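Local atomic coordinates of uncharacterized protein (Pyrococcus furiosus, PDB entry 4XLZ), a protein that probably removes an acetyl group from N,N'-diacetylchitobiose, as a metal-binding deacetylase of carbohydrate esterase family 14. Residues R88-L99 against L207-Q218. Residues are numbered along the deposited sequence; the frame is centred on the assembly and turned at random.
Sequences RRREEEESAKLL and LKLKAIRAHRSQ
Glu91 OE2 is gripped by two donors: the hydroxyl OG of Ser217 gives it a hydrogen bond of 2.7 Å on the syn lone pair, and a water donates a second. Glu91 OE1, the other carboxylate oxygen, takes the backbone N of Ser217 at 2.8 Å, tilted from the carboxylate plane, so one carboxylate holds both the backbone N and the hydroxyl of one serine. With CG anti to its carbonyl carbon (chi1 -69°) and the chain extended beyond, Glu91 reaches past the inverse gamma turn centred on His215. The water also accepts from Arg88 NE and binds His215 ND1, tying three side chains together. Replacing Glu91 by alanine removes the carboxylate, which is likely to leave Ser217 N and OG and the water without that acceptor and the turn freer to shift. Beside this clamp the Arg88 guanidinium and the Gln218 amide stack almost parallel, Gln218 CD lying 3.4 Å from Arg88 CZ; the carbonyls of Pro41 and Gly70 hold the guanidinium, and that of Gly73 the amide. His215 NE2 makes a weak bond to Glu92 OE2 (3.1 Å), while Glu92 OE1 accepts from Asp42 N. Pro41 and Asp42 lie between the cadmium ligands His40 and Asp43, so these bonds probably help fix the metal-binding loop. Further along, Ser95 OG donates to Ala211 O at 2.8 Å from above the carbonyl plane. Small residues at Ser95, Ala211 and Ala214 suit the close, nearly antiparallel run of helices 88-99 and 207-213, whose axes come within 8.5 Å at 165°. Helix 43-57 touches both segments, through Ser95 and Leu99 on one and Leu207 and Ile212 on the other; strand 103-109, outermost in the parallel sheet of this chain, touches Glu92 and Ala96, and helix 221-240 covers Leu209 and Ile212.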
ATOM      1  N   ARG A  88      -4.042  24.975 -15.795  1.00 14.69           N
ATOM      2  CA  ARG A  88      -2.808  24.464 -16.341  1.00 15.50           C
ATOM      3  C   ARG A  88      -2.886  23.602 -17.565  1.00 14.47           C
ATOM      4  O   ARG A  88      -1.925  23.544 -18.391  1.00 15.33           O
ATOM      5  CB  ARG A  88      -2.030  23.717 -15.222  1.00 13.81           C
ATOM      6  CG  ARG A  88      -1.661  24.739 -14.114  1.00 15.99           C
ATOM      7  CD  ARG A  88      -0.735  24.083 -12.997  1.00 15.49           C
ATOM      8  NE  ARG A  88       0.583  23.825 -13.548  1.00 14.36           N
ATOM      9  CZ  ARG A  88       1.649  23.414 -12.770  1.00 13.77           C
ATOM     10  NH1 ARG A  88       1.363  23.183 -11.470  1.00 13.52           N
ATOM     11  NH2 ARG A  88       2.859  23.222 -13.320  1.00 15.29           N
ATOM     12  N   ARG A  89      -4.073  22.906 -17.766  1.00 16.40           N
ATOM     13  CA  ARG A  89      -4.230  22.170 -19.004  1.00 16.97           C
ATOM     14  C   ARG A  89      -4.285  23.151 -20.199  1.00 16.09           C
ATOM     15  O   ARG A  89      -3.623  22.874 -21.205  1.00 18.40           O
ATOM     16  CB  ARG A  89      -5.552  21.375 -18.878  1.00 20.63           C
ATOM     17  CG  ARG A  89      -5.690  20.628 -20.182  1.00 25.97           C
ATOM     18  CD  ARG A  89      -7.080  20.058 -20.144  1.00 40.10           C
ATOM     19  NE  ARG A  89      -7.043  19.096 -19.022  1.00 47.33           N
ATOM     20  CZ  ARG A  89      -7.211  17.773 -19.141  1.00 48.70           C
ATOM     21  NH1 ARG A  89      -7.538  17.212 -20.366  1.00 38.20           N
ATOM     22  NH2 ARG A  89      -7.073  17.066 -18.021  1.00 38.99           N
ATOM     23  N   ARG A  90      -5.011  24.233 -19.970  1.00 17.29           N
ATOM     24  CA  ARG A  90      -5.065  25.220 -21.097  1.00 17.98           C
ATOM     25  C   ARG A  90      -3.688  25.906 -21.340  1.00 17.89           C
ATOM     26  O   ARG A  90      -3.294  26.098 -22.486  1.00 19.98           O
ATOM     27  CB  ARG A  90      -6.076  26.280 -20.738  1.00 19.53           C
ATOM     28  CG  ARG A  90      -7.462  25.654 -20.628  1.00 28.48           C
ATOM     29  CD  ARG A  90      -8.479  26.405 -19.804  1.00 44.83           C
ATOM     30  NE  ARG A  90      -9.829  25.757 -19.876  1.00 51.65           N
ATOM     31  CZ  ARG A  90     -10.941  26.298 -19.369  1.00 54.45           C
ATOM     32  NH1 ARG A  90     -10.882  27.495 -18.738  1.00 54.98           N
ATOM     33  NH2 ARG A  90     -12.097  25.636 -19.467  1.00 56.61           N
ATOM     34  N   GLU A  91      -2.979  26.196 -20.231  1.00 15.99           N
ATOM     35  CA  GLU A  91      -1.576  26.718 -20.394  1.00 16.99           C
ATOM     36  C   GLU A  91      -0.698  25.823 -21.189  1.00 15.93           C
ATOM     37  O   GLU A  91       0.054  26.197 -22.043  1.00 17.21           O
ATOM     38  CB  GLU A  91      -0.961  26.964 -19.034  1.00 15.16           C
ATOM     39  CG  GLU A  91      -1.659  28.149 -18.375  1.00 15.97           C
ATOM     40  CD  GLU A  91      -1.266  28.489 -16.965  1.00 18.19           C
ATOM     41  OE1 GLU A  91      -1.666  29.595 -16.410  1.00 18.51           O
ATOM     42  OE2 GLU A  91      -0.596  27.639 -16.272  1.00 18.94           O
ATOM     43  N   GLU A  92      -0.783  24.496 -20.868  1.00 15.88           N
ATOM     44  CA  GLU A  92       0.042  23.585 -21.636  1.00 17.12           C
ATOM     45  C   GLU A  92      -0.346  23.455 -23.120  1.00 15.88           C
ATOM     46  O   GLU A  92       0.501  23.301 -23.984  1.00 17.26           O
ATOM     47  CB  GLU A  92       0.018  22.132 -20.959  1.00 17.60           C
ATOM     48  CG  GLU A  92       1.044  21.208 -21.568  1.00 19.73           C
ATOM     49  CD  GLU A  92       2.483  21.522 -21.141  1.00 24.61           C
ATOM     50  OE1 GLU A  92       3.098  20.866 -20.279  1.00 22.28           O
ATOM     51  OE2 GLU A  92       3.136  22.403 -21.771  1.00 20.45           O
ATOM     52  N   GLU A  93      -1.663  23.506 -23.352  1.00 17.17           N
ATOM     53  CA  GLU A  93      -2.059  23.439 -24.784  1.00 18.76           C
ATOM     54  C   GLU A  93      -1.478  24.677 -25.524  1.00 17.91           C
ATOM     55  O   GLU A  93      -1.084  24.525 -26.673  1.00 20.11           O
ATOM     56  CB  GLU A  93      -3.593  23.457 -24.860  1.00 18.43           C
ATOM     57  CG  GLU A  93      -4.111  21.962 -24.406  1.00 19.60           C
ATOM     58  CD  GLU A  93      -5.623  21.944 -24.160  1.00 30.75           C
ATOM     59  OE1 GLU A  93      -6.300  23.017 -24.068  1.00 32.82           O
ATOM     60  OE2 GLU A  93      -6.147  20.811 -24.082  1.00 30.98           O
ATOM     61  N   GLU A  94      -1.499  25.828 -24.882  1.00 19.35           N
ATOM     62  CA  GLU A  94      -0.939  27.059 -25.577  1.00 19.10           C
ATOM     63  C   GLU A  94       0.603  26.915 -25.706  1.00 19.89           C
ATOM     64  O   GLU A  94       1.192  27.210 -26.725  1.00 19.69           O
ATOM     65  CB  GLU A  94      -1.328  28.249 -24.780  1.00 19.62           C
ATOM     66  CG  GLU A  94      -0.585  29.604 -25.248  1.00 28.50           C
ATOM     67  CD  GLU A  94      -1.056  30.887 -24.396  1.00 47.50           C
ATOM     68  OE1 GLU A  94      -2.278  30.924 -24.079  1.00 53.99           O
ATOM     69  OE2 GLU A  94      -0.268  31.847 -24.058  1.00 47.09           O
ATOM     70  N   SER A  95       1.304  26.454 -24.645  1.00 17.12           N
ATOM     71  CA  SER A  95       2.727  26.272 -24.756  1.00 16.47           C
ATOM     72  C   SER A  95       3.094  25.282 -25.818  1.00 18.76           C
ATOM     73  O   SER A  95       4.001  25.420 -26.631  1.00 18.87           O
ATOM     74  CB  SER A  95       3.165  25.743 -23.339  1.00 16.93           C
ATOM     75  OG  SER A  95       4.568  25.525 -23.254  1.00 18.91           O
ATOM     76  N   ALA A  96       2.410  24.125 -25.812  1.00 18.19           N
ATOM     77  CA  ALA A  96       2.660  23.115 -26.764  1.00 19.26           C
ATOM     78  C   ALA A  96       2.416  23.562 -28.220  1.00 19.89           C
ATOM     79  O   ALA A  96       3.227  23.202 -29.107  1.00 20.54           O
ATOM     80  CB  ALA A  96       1.692  21.919 -26.446  1.00 20.38           C
ATOM     81  N   LYS A  97       1.389  24.383 -28.422  1.00 19.14           N
ATOM     82  CA  LYS A  97       1.119  24.955 -29.789  1.00 22.61           C
ATOM     83  C   LYS A  97       2.358  25.768 -30.258  1.00 21.30           C
ATOM     84  O   LYS A  97       2.830  25.587 -31.419  1.00 23.07           O
ATOM     85  CB  LYS A  97      -0.128  25.818 -29.734  1.00 22.86           C
ATOM     86  CG  LYS A  97      -0.500  26.304 -31.155  1.00 32.57           C
ATOM     87  CD  LYS A  97      -1.935  26.931 -30.985  1.00 45.89           C
ATOM     88  CE  LYS A  97      -2.180  28.258 -31.836  1.00 55.23           C
ATOM     89  NZ  LYS A  97      -1.954  28.052 -33.279  1.00 59.12           N
ATOM     90  N   LEU A  98       2.948  26.546 -29.355  1.00 19.38           N
ATOM     91  CA  LEU A  98       4.182  27.301 -29.740  1.00 19.29           C
ATOM     92  C   LEU A  98       5.336  26.468 -30.128  1.00 21.09           C
ATOM     93  O   LEU A  98       6.197  26.824 -30.955  1.00 21.50           O
ATOM     94  CB  LEU A  98       4.611  28.235 -28.633  1.00 19.86           C
ATOM     95  CG  LEU A  98       3.607  29.316 -28.163  1.00 22.90           C
ATOM     96  CD1 LEU A  98       3.886  30.012 -26.790  1.00 24.90           C
ATOM     97  CD2 LEU A  98       3.671  30.428 -29.294  1.00 25.58           C
ATOM     98  N   LEU A  99       5.424  25.247 -29.505  1.00 19.03           N
ATOM     99  CA  LEU A  99       6.519  24.365 -29.790  1.00 19.27           C
ATOM    100  C   LEU A  99       6.269  23.287 -30.873  1.00 18.99           C
ATOM    101  O   LEU A  99       7.153  22.491 -31.147  1.00 21.13           O
ATOM    102  CB  LEU A  99       6.946  23.626 -28.422  1.00 18.04           C
ATOM    103  CG  LEU A  99       7.322  24.637 -27.342  1.00 18.38           C
ATOM    104  CD1 LEU A  99       7.724  23.841 -26.058  1.00 19.14           C
ATOM    105  CD2 LEU A  99       8.558  25.461 -27.800  1.00 18.37           C
ATOM    106  N   LEU A 207      11.940  32.060 -27.975  1.00 19.70           N
ATOM    107  CA  LEU A 207      10.728  31.203 -28.191  1.00 18.80           C
ATOM    108  C   LEU A 207      10.584  30.241 -26.945  1.00 17.66           C
ATOM    109  O   LEU A 207       9.434  30.124 -26.454  1.00 18.02           O
ATOM    110  CB  LEU A 207      10.858  30.440 -29.473  1.00 20.15           C
ATOM    111  CG  LEU A 207       9.619  29.504 -29.703  1.00 25.19           C
ATOM    112  CD1 LEU A 207       8.279  30.318 -29.647  1.00 24.85           C
ATOM    113  CD2 LEU A 207       9.772  28.644 -30.977  1.00 30.77           C
ATOM    114  N   LYS A 208      11.680  29.613 -26.558  1.00 19.04           N
ATOM    115  CA  LYS A 208      11.605  28.716 -25.352  1.00 18.33           C
ATOM    116  C   LYS A 208      11.065  29.503 -24.201  1.00 18.62           C
ATOM    117  O   LYS A 208      10.147  29.068 -23.455  1.00 17.49           O
ATOM    118  CB  LYS A 208      13.017  28.217 -25.021  1.00 18.42           C
ATOM    119  CG  LYS A 208      12.972  27.413 -23.675  1.00 18.66           C
ATOM    120  CD  LYS A 208      14.310  26.759 -23.512  1.00 21.07           C
ATOM    121  CE  LYS A 208      14.164  25.991 -22.132  1.00 24.67           C
ATOM    122  NZ  LYS A 208      15.153  24.933 -22.012  1.00 30.86           N
ATOM    123  N   LEU A 209      11.598  30.707 -23.882  1.00 18.14           N
ATOM    124  CA  LEU A 209      11.097  31.390 -22.751  1.00 16.80           C
ATOM    125  C   LEU A 209       9.628  31.842 -22.880  1.00 16.59           C
ATOM    126  O   LEU A 209       8.886  31.867 -21.902  1.00 17.57           O
ATOM    127  CB  LEU A 209      11.959  32.704 -22.451  1.00 17.28           C
ATOM    128  CG  LEU A 209      13.398  32.320 -22.185  1.00 17.00           C
ATOM    129  CD1 LEU A 209      14.173  33.697 -21.984  1.00 21.52           C
ATOM    130  CD2 LEU A 209      13.532  31.705 -20.765  1.00 20.85           C
ATOM    131  N   LYS A 210       9.202  32.141 -24.133  1.00 18.01           N
ATOM    132  CA  LYS A 210       7.794  32.451 -24.328  1.00 19.20           C
ATOM    133  C   LYS A 210       6.881  31.204 -24.013  1.00 18.97           C
ATOM    134  O   LYS A 210       5.770  31.396 -23.425  1.00 18.19           O
ATOM    135  CB  LYS A 210       7.604  32.953 -25.787  1.00 19.73           C
ATOM    136  CG  LYS A 210       6.160  33.319 -26.074  1.00 23.94           C
ATOM    137  CD  LYS A 210       5.976  33.729 -27.622  1.00 27.43           C
ATOM    138  CE  LYS A 210       4.544  34.276 -27.731  1.00 35.35           C
ATOM    139  NZ  LYS A 210       4.299  34.413 -29.221  1.00 40.27           N
ATOM    140  N   ALA A 211       7.371  30.062 -24.507  1.00 17.48           N
ATOM    141  CA  ALA A 211       6.600  28.820 -24.233  1.00 17.87           C
ATOM    142  C   ALA A 211       6.552  28.508 -22.764  1.00 18.56           C
ATOM    143  O   ALA A 211       5.547  27.917 -22.247  1.00 17.98           O
ATOM    144  CB  ALA A 211       7.191  27.655 -25.089  1.00 17.93           C
ATOM    145  N   ILE A 212       7.616  28.829 -22.032  1.00 16.56           N
ATOM    146  CA  ILE A 212       7.541  28.677 -20.545  1.00 15.71           C
ATOM    147  C   ILE A 212       6.565  29.625 -19.862  1.00 16.50           C
ATOM    148  O   ILE A 212       5.727  29.290 -19.048  1.00 16.20           O
ATOM    149  CB  ILE A 212       8.983  28.761 -19.941  1.00 14.72           C
ATOM    150  CG1 ILE A 212       9.789  27.602 -20.557  1.00 15.88           C
ATOM    151  CG2 ILE A 212       8.924  28.784 -18.436  1.00 16.51           C
ATOM    152  CD1 ILE A 212      11.368  27.809 -20.252  1.00 16.60           C
ATOM    153  N   ARG A 213       6.648  30.951 -20.317  1.00 16.10           N
ATOM    154  CA  ARG A 213       5.797  31.927 -19.680  1.00 17.00           C
ATOM    155  C   ARG A 213       4.313  31.763 -20.009  1.00 14.64           C
ATOM    156  O   ARG A 213       3.467  32.308 -19.273  1.00 16.55           O
ATOM    157  CB  ARG A 213       6.313  33.392 -20.093  1.00 18.26           C
ATOM    158  CG  ARG A 213       7.527  33.784 -19.340  1.00 19.86           C
ATOM    159  CD  ARG A 213       7.483  35.332 -18.941  1.00 22.54           C
ATOM    160  NE  ARG A 213       6.613  35.532 -17.819  1.00 24.28           N
ATOM    161  CZ  ARG A 213       6.473  36.653 -17.099  1.00 22.82           C
ATOM    162  NH1 ARG A 213       7.168  37.822 -17.442  1.00 25.90           N
ATOM    163  NH2 ARG A 213       5.602  36.713 -16.156  1.00 22.82           N
ATOM    164  N   ALA A 214       4.022  30.960 -21.075  1.00 16.41           N
ATOM    165  CA  ALA A 214       2.645  30.612 -21.370  1.00 16.66           C
ATOM    166  C   ALA A 214       1.935  29.887 -20.163  1.00 16.80           C
ATOM    167  O   ALA A 214       0.693  29.951 -20.013  1.00 17.34           O
ATOM    168  CB  ALA A 214       2.554  29.724 -22.565  1.00 19.45           C
ATOM    169  N   HIS A 215       2.815  29.268 -19.283  1.00 16.97           N
ATOM    170  CA  HIS A 215       2.314  28.725 -18.017  1.00 16.39           C
ATOM    171  C   HIS A 215       2.210  29.832 -16.998  1.00 17.73           C
ATOM    172  O   HIS A 215       3.003  29.932 -16.008  1.00 16.81           O
ATOM    173  CB  HIS A 215       3.321  27.621 -17.563  1.00 16.04           C
ATOM    174  CG  HIS A 215       3.267  26.486 -18.501  1.00 15.80           C
ATOM    175  ND1 HIS A 215       2.457  25.354 -18.286  1.00 15.58           N
ATOM    176  CD2 HIS A 215       3.943  26.256 -19.639  1.00 16.23           C
ATOM    177  CE1 HIS A 215       2.639  24.527 -19.291  1.00 15.40           C
ATOM    178  NE2 HIS A 215       3.538  25.015 -20.153  1.00 17.57           N
ATOM    179  N   ARG A 216       1.277  30.746 -17.286  1.00 16.71           N
ATOM    180  CA  ARG A 216       1.175  31.988 -16.508  1.00 19.92           C
ATOM    181  C   ARG A 216       0.982  31.777 -15.026  1.00 19.01           C
ATOM    182  O   ARG A 216       1.463  32.515 -14.174  1.00 20.19           O
ATOM    183  CB  ARG A 216       0.032  32.850 -17.021  1.00 21.26           C
ATOM    184  CG  ARG A 216       0.254  33.294 -18.447  1.00 28.72           C
ATOM    185  CD  ARG A 216      -0.944  34.071 -18.952  1.00 37.73           C
ATOM    186  NE  ARG A 216      -1.023  33.987 -20.412  1.00 50.74           N
ATOM    187  CZ  ARG A 216      -1.005  35.064 -21.218  1.00 58.59           C
ATOM    188  NH1 ARG A 216      -1.082  34.921 -22.546  1.00 56.38           N
ATOM    189  NH2 ARG A 216      -0.904  36.291 -20.680  1.00 58.14           N
ATOM    190  N   SER A 217       0.183  30.725 -14.646  1.00 16.76           N
ATOM    191  CA  SER A 217      -0.112  30.511 -13.244  1.00 17.27           C
ATOM    192  C   SER A 217       1.142  30.163 -12.431  1.00 15.53           C
ATOM    193  O   SER A 217       1.150  30.352 -11.183  1.00 19.83           O
ATOM    194  CB  SER A 217      -1.109  29.277 -13.154  1.00 17.01           C
ATOM    195  OG  SER A 217      -0.462  28.114 -13.623  1.00 17.24           O
ATOM    196  N   GLN A 218       2.133  29.666 -13.135  1.00 15.63           N
ATOM    197  CA  GLN A 218       3.367  29.307 -12.436  1.00 16.93           C
ATOM    198  C   GLN A 218       4.377  30.465 -12.413  1.00 19.79           C
ATOM    199  O   GLN A 218       5.293  30.453 -11.621  1.00 22.42           O
ATOM    200  CB  GLN A 218       4.032  28.052 -13.028  1.00 18.77           C
ATOM    201  CG  GLN A 218       2.973  26.833 -13.027  1.00 18.60           C
ATOM    202  CD  GLN A 218       2.429  26.574 -11.735  1.00 17.66           C
ATOM    203  OE1 GLN A 218       3.229  26.279 -10.826  1.00 23.06           O
ATOM    204  NE2 GLN A 218       1.178  26.843 -11.467  1.00 18.09           N
TER
HETATM  205  O   HOH W   1       1.054  25.277 -15.906  1.00 17.85           O